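Local coordinates for Lin2722 protein (Listeria innocua, PDB 3DS8) that is of unknown function but has an alpha/beta-hydrolase fold and may be a serine hydrolase acting on an unidentified substrate, at residues A[28-33]-A[234-239]; A[106-111]-A[125-130]; A[201-204]-A[209-212]. All blocks are in the same frame, centred on the assembly; numbering follows the deposited sequence.

Contact 1: residues A[28-33]-A[234-239]; sequences NEYRSS and KTYWFL. With SO4 (sulfate ion), chain E.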
# COMPACT_ATOMS: atom_id res chain seq x y z
N ASN A 28 1.55 7.00 -19.24
CA ASN A 28 1.81 6.93 -20.67
C ASN A 28 0.71 6.21 -21.44
O ASN A 28 0.48 6.50 -22.62
CB ASN A 28 3.17 6.24 -20.97
CG ASN A 28 4.36 7.00 -20.41
OD1 ASN A 28 4.26 8.17 -20.02
ND2 ASN A 28 5.50 6.30 -20.29
N GLU A 29 0.07 5.25 -20.80
CA GLU A 29 -0.95 4.43 -21.46
C GLU A 29 -2.34 4.71 -20.98
O GLU A 29 -3.20 5.06 -21.77
CB GLU A 29 -0.59 2.97 -21.30
CG GLU A 29 0.61 2.67 -22.18
CD GLU A 29 0.89 1.27 -22.22
OE1 GLU A 29 1.78 0.85 -21.43
OE2 GLU A 29 0.20 0.59 -23.02
N TYR A 30 -2.56 4.59 -19.68
CA TYR A 30 -3.84 5.02 -19.12
C TYR A 30 -3.97 6.54 -19.25
O TYR A 30 -5.06 7.04 -19.56
CB TYR A 30 -4.00 4.63 -17.70
CG TYR A 30 -4.11 3.15 -17.45
CD1 TYR A 30 -5.29 2.48 -17.79
CD2 TYR A 30 -3.08 2.44 -16.87
CE1 TYR A 30 -5.43 1.14 -17.53
CE2 TYR A 30 -3.23 1.06 -16.59
CZ TYR A 30 -4.42 0.44 -16.92
OH TYR A 30 -4.57 -0.91 -16.68
N ARG A 31 -2.86 7.24 -19.02
CA ARG A 31 -2.78 8.70 -19.05
C ARG A 31 -3.79 9.29 -18.08
O ARG A 31 -4.40 10.33 -18.37
CB ARG A 31 -2.95 9.26 -20.47
CG ARG A 31 -1.81 8.86 -21.34
CD ARG A 31 -1.83 9.51 -22.69
NE ARG A 31 -2.86 9.02 -23.59
CZ ARG A 31 -2.73 7.99 -24.42
NH1 ARG A 31 -1.63 7.24 -24.45
NH2 ARG A 31 -3.71 7.71 -25.25
N SER A 32 -3.89 8.65 -16.91
CA SER A 32 -4.74 9.13 -15.80
C SER A 32 -3.97 10.04 -14.85
O SER A 32 -4.58 10.79 -14.07
CB SER A 32 -5.33 7.95 -15.02
OG SER A 32 -4.36 6.97 -14.74
N SER A 33 -2.64 9.96 -14.92
CA SER A 33 -1.74 10.87 -14.20
C SER A 33 -0.90 11.57 -15.24
O SER A 33 -0.53 10.95 -16.23
CB SER A 33 -0.83 10.13 -13.22
OG SER A 33 -1.53 9.52 -12.15
N LYS A 234 -5.61 -4.01 -11.70
CA LYS A 234 -6.48 -3.91 -10.51
C LYS A 234 -6.24 -2.59 -9.77
O LYS A 234 -7.19 -1.96 -9.27
CB LYS A 234 -6.31 -5.14 -9.63
CG LYS A 234 -7.42 -5.31 -8.61
CD LYS A 234 -8.70 -5.82 -9.19
CE LYS A 234 -9.80 -5.89 -8.12
NZ LYS A 234 -11.15 -6.29 -8.66
N THR A 235 -4.97 -2.18 -9.70
CA THR A 235 -4.57 -0.96 -9.07
C THR A 235 -5.16 0.24 -9.81
O THR A 235 -5.73 1.15 -9.21
CB THR A 235 -3.02 -0.89 -8.91
OG1 THR A 235 -2.59 -1.94 -8.03
CG2 THR A 235 -2.60 0.42 -8.29
N TYR A 236 -5.00 0.27 -11.14
CA TYR A 236 -5.65 1.31 -11.92
C TYR A 236 -7.13 1.38 -11.63
O TYR A 236 -7.66 2.46 -11.36
CB TYR A 236 -5.42 1.10 -13.42
CG TYR A 236 -6.29 2.00 -14.26
CD1 TYR A 236 -5.95 3.38 -14.45
CD2 TYR A 236 -7.45 1.51 -14.83
CE1 TYR A 236 -6.72 4.18 -15.19
CE2 TYR A 236 -8.26 2.34 -15.57
CZ TYR A 236 -7.90 3.67 -15.74
OH TYR A 236 -8.69 4.47 -16.52
N TRP A 237 -7.80 0.22 -11.70
CA TRP A 237 -9.24 0.16 -11.44
C TRP A 237 -9.57 0.76 -10.08
O TRP A 237 -10.49 1.54 -9.98
CB TRP A 237 -9.74 -1.29 -11.51
CG TRP A 237 -11.14 -1.43 -10.99
CD1 TRP A 237 -12.26 -1.16 -11.66
CD2 TRP A 237 -11.52 -1.89 -9.71
NE1 TRP A 237 -13.35 -1.39 -10.86
CE2 TRP A 237 -12.92 -1.84 -9.66
CE3 TRP A 237 -10.82 -2.34 -8.60
CZ2 TRP A 237 -13.63 -2.21 -8.54
CZ3 TRP A 237 -11.53 -2.70 -7.49
CH2 TRP A 237 -12.93 -2.65 -7.49
N PHE A 238 -8.81 0.37 -9.04
CA PHE A 238 -9.12 0.85 -7.71
C PHE A 238 -8.88 2.35 -7.58
O PHE A 238 -9.67 3.08 -6.97
CB PHE A 238 -8.25 0.09 -6.72
CG PHE A 238 -8.67 0.23 -5.30
CD1 PHE A 238 -9.87 -0.31 -4.86
CD2 PHE A 238 -7.84 0.88 -4.38
CE1 PHE A 238 -10.21 -0.26 -3.49
CE2 PHE A 238 -8.17 0.94 -3.05
CZ PHE A 238 -9.35 0.37 -2.60
N LEU A 239 -7.82 2.84 -8.22
CA LEU A 239 -7.46 4.25 -8.13
C LEU A 239 -8.32 5.15 -8.99
O LEU A 239 -8.56 6.29 -8.61
CB LEU A 239 -5.97 4.48 -8.49
CG LEU A 239 -4.88 3.88 -7.60
CD1 LEU A 239 -3.48 4.08 -8.27
CD2 LEU A 239 -4.95 4.48 -6.18
S SO4 E . -6.21 10.29 -23.98
O1 SO4 E . -7.11 9.46 -23.17
O2 SO4 E . -5.88 9.55 -25.21
O3 SO4 E . -6.82 11.57 -24.43
O4 SO4 E . -5.02 10.66 -23.17
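A parallel-displaced aromatic stack of Y30 on Y236 bridges two helices at the surface of the protein: Y30 lies on helix 20-30, Y236 in the middle of helix 229-240. The ring planes differ by 9° and the centroids lie 3.7 Å apart. Because Y30 CD1 sits above the centre of the Y236 ring, while Y236 CG lies over the rim of the Y30 ring, the overlap is partial and slipped. The closest pair is Y30 CE1 to Y236 CD2, 3.4 Å. The slip also carries Y236 CB over the same face of Y30, 4.0 Å from its centroid, giving a CH-pi contact. A chi1 of 169° swings the Y236 ring away from its own backbone N and presents it broadside to Y30. S32 meets the same ring differently: S32 OG lies in the ring plane, at the edge, 3.7 Å from Y236 CE1.

Both helices pack on one face of the central sheet of the alpha/beta-hydrolase fold, where T235 reaches M22 of helix 20-30 and V128 of strand 123-130. R31 is the first residue after helix 20-30 to leave helical angles, with positive phi. Its side chain sets out away from helix 229-240, and its guanidinium meets a sulfate, probably from the crystallisation liquor, edge-on. Two parallel N-H groups grip the anion: R31 NE donates to sulfate O4 at 2.7 Å, and R31 NH2 to sulfate O2 at 2.8 Å in a nearly straight bond of 170°. The third nitrogen, R31 NH1, turns back to N28 O at 2.9 Å, tilted out of the carbonyl plane, a bond within the segment that probably limits how far the guanidinium can rotate.

Contact 2: residues A[106-111]-A[125-130]; sequences LALTYY and RKLVAI. With SO4 (sulfate ion), chain F.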
# COMPACT_ATOMS: atom_id res chain seq x y z
N LEU A 106 2.93 -2.16 4.21
CA LEU A 106 2.91 -2.13 5.67
C LEU A 106 3.15 -0.72 6.22
O LEU A 106 2.49 -0.30 7.14
CB LEU A 106 3.90 -3.12 6.27
CG LEU A 106 3.77 -4.59 5.87
CD1 LEU A 106 4.88 -5.44 6.49
CD2 LEU A 106 2.36 -5.05 6.24
N ALA A 107 4.09 -0.00 5.63
CA ALA A 107 4.35 1.39 6.01
C ALA A 107 3.10 2.26 5.83
O ALA A 107 2.73 3.05 6.73
CB ALA A 107 5.55 1.95 5.20
N LEU A 108 2.39 2.08 4.72
CA LEU A 108 1.14 2.80 4.53
C LEU A 108 0.09 2.45 5.58
O LEU A 108 -0.76 3.28 5.89
CB LEU A 108 0.60 2.56 3.13
CG LEU A 108 1.36 3.19 1.95
CD1 LEU A 108 0.85 2.65 0.60
CD2 LEU A 108 1.29 4.73 2.02
N THR A 109 0.05 1.19 6.02
CA THR A 109 -0.93 0.74 6.99
C THR A 109 -0.65 1.35 8.38
O THR A 109 -1.56 1.88 9.05
CB THR A 109 -0.96 -0.79 7.04
OG1 THR A 109 -1.27 -1.29 5.73
CG2 THR A 109 -1.98 -1.33 8.08
N TYR A 110 0.60 1.37 8.79
CA TYR A 110 0.97 2.15 9.97
C TYR A 110 0.59 3.63 9.80
O TYR A 110 0.08 4.25 10.71
CB TYR A 110 2.48 2.07 10.23
CG TYR A 110 2.88 0.85 10.98
CD1 TYR A 110 2.62 0.74 12.34
CD2 TYR A 110 3.53 -0.20 10.35
CE1 TYR A 110 2.99 -0.39 13.04
CE2 TYR A 110 3.92 -1.34 11.05
CZ TYR A 110 3.64 -1.43 12.38
OH TYR A 110 4.02 -2.54 13.14
N TYR A 111 0.86 4.20 8.62
CA TYR A 111 0.49 5.63 8.38
C TYR A 111 -1.02 5.85 8.51
O TYR A 111 -1.49 6.81 9.11
CB TYR A 111 0.99 6.01 6.98
CG TYR A 111 0.83 7.47 6.60
CD1 TYR A 111 1.88 8.37 6.74
CD2 TYR A 111 -0.37 7.93 6.04
CE1 TYR A 111 1.71 9.72 6.34
CE2 TYR A 111 -0.56 9.26 5.64
CZ TYR A 111 0.48 10.14 5.79
OH TYR A 111 0.27 11.41 5.35
N ARG A 125 -6.39 8.12 1.59
CA ARG A 125 -7.71 7.81 1.11
C ARG A 125 -7.74 6.36 0.58
O ARG A 125 -8.34 5.49 1.20
CB ARG A 125 -8.13 8.81 0.04
CG ARG A 125 -9.54 8.55 -0.50
CD ARG A 125 -9.91 9.43 -1.66
NE ARG A 125 -9.13 9.17 -2.86
CZ ARG A 125 -9.50 9.57 -4.08
NH1 ARG A 125 -10.63 10.25 -4.25
NH2 ARG A 125 -8.76 9.28 -5.11
N LYS A 126 -7.11 6.10 -0.55
CA LYS A 126 -7.02 4.73 -1.09
C LYS A 126 -5.65 4.17 -0.74
O LYS A 126 -4.65 4.86 -0.87
CB LYS A 126 -7.18 4.72 -2.58
CG LYS A 126 -8.58 5.17 -3.04
CD LYS A 126 -8.61 5.36 -4.51
CE LYS A 126 -9.91 5.83 -5.01
NZ LYS A 126 -10.97 4.81 -5.12
N LEU A 127 -5.62 2.92 -0.30
CA LEU A 127 -4.41 2.22 0.11
C LEU A 127 -4.38 0.89 -0.63
O LEU A 127 -5.25 0.05 -0.41
CB LEU A 127 -4.40 1.95 1.61
CG LEU A 127 -3.13 1.46 2.31
CD1 LEU A 127 -3.39 1.47 3.86
CD2 LEU A 127 -2.65 0.10 1.79
N VAL A 128 -3.42 0.72 -1.52
CA VAL A 128 -3.18 -0.55 -2.21
C VAL A 128 -1.91 -1.20 -1.67
O VAL A 128 -0.80 -0.61 -1.65
CB VAL A 128 -3.06 -0.36 -3.75
CG1 VAL A 128 -2.84 -1.73 -4.45
CG2 VAL A 128 -4.30 0.33 -4.34
N ALA A 129 -2.08 -2.42 -1.14
CA ALA A 129 -0.97 -3.19 -0.56
C ALA A 129 -0.74 -4.44 -1.42
O ALA A 129 -1.66 -5.22 -1.58
CB ALA A 129 -1.29 -3.58 0.91
N ILE A 130 0.46 -4.58 -1.99
CA ILE A 130 0.74 -5.64 -2.97
C ILE A 130 1.75 -6.60 -2.32
O ILE A 130 2.93 -6.25 -2.17
CB ILE A 130 1.26 -5.06 -4.30
CG1 ILE A 130 0.28 -4.01 -4.85
CG2 ILE A 130 1.52 -6.17 -5.30
CD1 ILE A 130 0.75 -3.35 -6.12
S SO4 F . -13.85 7.29 -3.61
O1 SO4 F . -14.64 8.53 -3.62
O2 SO4 F . -14.83 6.19 -3.35
O3 SO4 F . -13.12 7.10 -4.89
O4 SO4 F . -12.75 7.38 -2.61
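L108 and L127 make the central packing contact inside a beta-alpha-beta unit, in which strand 95-101, helix 103-114 and strand 123-130 follow one another. The helix segment runs roughly antiparallel to the strand segment, at 148°, and their axes approach to 8.6 Å. That spacing is filled by L127 from the strand and L108 from the helix. L127 projects toward the helix with CG anti to its backbone N (chi1 -168°), bringing L127 CG within 4.0 Å of L108 CB. Its CD1 methyl goes further: L127 CD1 lies 3.8 Å from the backbone L108 O and meets T109 OG1 at 4.0 Å, with the side chains of T109 and L127 crossing at about a right angle. That hydroxyl is not left to the methyl alone, since T109 OG1 is hydrogen-bonded to G105 O one helical turn earlier. L108 CD1 makes a more distant contact, 4.3 Å from V128 O.

Neighbouring strand residues point elsewhere. K126 and V128 face the opposite side of the sheet, where K126 NZ donates to O3 of a sulfate, probably from the crystallisation liquor, at 3.1 Å, forms a salt bridge with E173 and is also hydrogen-bonded to F238 O and F242 O. The same sulfate oxygen stands over one face of the R125 guanidinium, whose NH2 makes a salt bridge with D97. The L108 side chain also touches residues of a probable nucleophile elbow between strand 95-101 and helix 103-114, a strand-turn-helix arrangement characteristic of the alpha/beta-hydrolase fold.

Contact 3: residues A[201-204]-A[209-212]; sequences LFMP and AYIE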
# COMPACT_ATOMS: atom_id res chain seq x y z
N LEU A 201 -8.81 -9.08 8.86
CA LEU A 201 -9.10 -9.13 10.29
C LEU A 201 -9.17 -7.78 11.00
O LEU A 201 -9.52 -7.73 12.18
CB LEU A 201 -8.11 -10.06 10.97
CG LEU A 201 -8.03 -11.46 10.34
CD1 LEU A 201 -7.16 -12.32 11.13
CD2 LEU A 201 -9.40 -12.12 10.16
N PHE A 202 -8.89 -6.69 10.29
CA PHE A 202 -8.95 -5.38 10.90
C PHE A 202 -9.46 -4.25 10.00
O PHE A 202 -9.94 -3.23 10.52
CB PHE A 202 -7.59 -5.02 11.58
CG PHE A 202 -6.42 -4.85 10.64
CD1 PHE A 202 -6.08 -3.60 10.17
CD2 PHE A 202 -5.62 -5.93 10.28
CE1 PHE A 202 -5.02 -3.42 9.35
CE2 PHE A 202 -4.54 -5.75 9.45
CZ PHE A 202 -4.23 -4.50 8.98
N MSE A 203 -9.44 -4.43 8.68
CA MSE A 203 -9.94 -3.37 7.82
C MSE A 203 -11.47 -3.35 7.63
O MSE A 203 -12.09 -2.27 7.68
CB MSE A 203 -9.20 -3.35 6.50
CG MSE A 203 -7.76 -2.98 6.67
SE MSE A 203 -7.61 -1.12 7.36
CE MSE A 203 -5.74 -0.78 6.84
N PRO A 204 -12.10 -4.51 7.40
CA PRO A 204 -13.57 -4.48 7.27
C PRO A 204 -14.28 -3.81 8.46
O PRO A 204 -13.97 -4.12 9.58
CB PRO A 204 -13.96 -5.96 7.21
CG PRO A 204 -12.71 -6.64 6.67
CD PRO A 204 -11.55 -5.87 7.18
N ALA A 209 -14.02 0.75 2.48
CA ALA A 209 -13.96 -0.32 1.52
C ALA A 209 -12.77 -1.20 1.81
O ALA A 209 -11.70 -0.74 2.21
CB ALA A 209 -13.86 0.23 0.10
N TYR A 210 -12.96 -2.50 1.63
CA TYR A 210 -11.88 -3.45 1.72
C TYR A 210 -12.11 -4.50 0.67
O TYR A 210 -13.13 -5.15 0.69
CB TYR A 210 -11.84 -4.13 3.10
CG TYR A 210 -10.81 -5.23 3.14
CD1 TYR A 210 -9.45 -4.94 3.06
CD2 TYR A 210 -11.20 -6.59 3.20
CE1 TYR A 210 -8.49 -5.97 3.03
CE2 TYR A 210 -10.24 -7.61 3.24
CZ TYR A 210 -8.87 -7.28 3.13
OH TYR A 210 -7.93 -8.29 3.16
N ILE A 211 -11.17 -4.62 -0.26
CA ILE A 211 -11.25 -5.55 -1.39
C ILE A 211 -10.00 -6.40 -1.45
O ILE A 211 -8.89 -5.88 -1.29
CB ILE A 211 -11.41 -4.75 -2.71
CG1 ILE A 211 -12.65 -3.83 -2.65
CG2 ILE A 211 -11.43 -5.71 -3.91
CD1 ILE A 211 -13.02 -3.16 -4.00
N GLU A 212 -10.16 -7.72 -1.65
CA GLU A 212 -9.04 -8.62 -1.83
C GLU A 212 -8.95 -9.06 -3.29
O GLU A 212 -10.01 -9.24 -3.96
CB GLU A 212 -9.25 -9.87 -0.95
CG GLU A 212 -9.25 -9.54 0.54
CD GLU A 212 -9.43 -10.73 1.44
OE1 GLU A 212 -9.91 -11.78 0.99
OE2 GLU A 212 -9.05 -10.61 2.64
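Y210, P204 and M203 carry this contact, which folds the loop preceding strand 209-216 back onto that strand of the alpha/beta-hydrolase sheet. Y210 gives up most surface. With chi1 at 174°, its ring is extended from the sheet, on the far side of CB from the backbone N, to meet the two loop residues. P204 runs alongside it, pointing the same way. The proline's P204 CD stands over one face of the ring, 4.2 Å from Y210 CG, while P204 CG comes within 3.8 Å of Y210 CD2. M203, modelled as selenomethionine, approaches obliquely with M203 CB 3.8 Å from Y210 CD1. Its chain then bends at chi2, so the selenium end leaves the tyrosine and heads for T109 of helix 103-114. Only carbon atoms meet across the loop and strand.

The polar end of Y210 is held from the strand and the earlier loop. T199 OG1 is hydrogen-bonded to the hydroxyl, and E212, two residues along, has OE1 in a salt bridge with R200. E212 OE2, lying in the plane of the tyrosine ring, accepts from Y210 OH at 2.6 Å through its anti lone pair.

Contact 2 is the core of the set, its centre about 3 Å from the centre of the chain, and all its touching residues are buried; contact 1 lies at the surface, about 15 Å from that centre. Contact 3, about 13 Å out, is still a buried contact, with Y210 and M203 buried and P204 partly exposed. Contacts 1 and 2 meet at strand 123-130: helix 229-240 packs on one face of it, F238 against V128, and helix 103-114 on the other. Contact 3 touches both, with I211 against W237 and F202 against T109. Chemistry follows place: stacked tyrosines at the surface, leucine packing in the centre, and a proline-tyrosine contact where a loop closes on a strand.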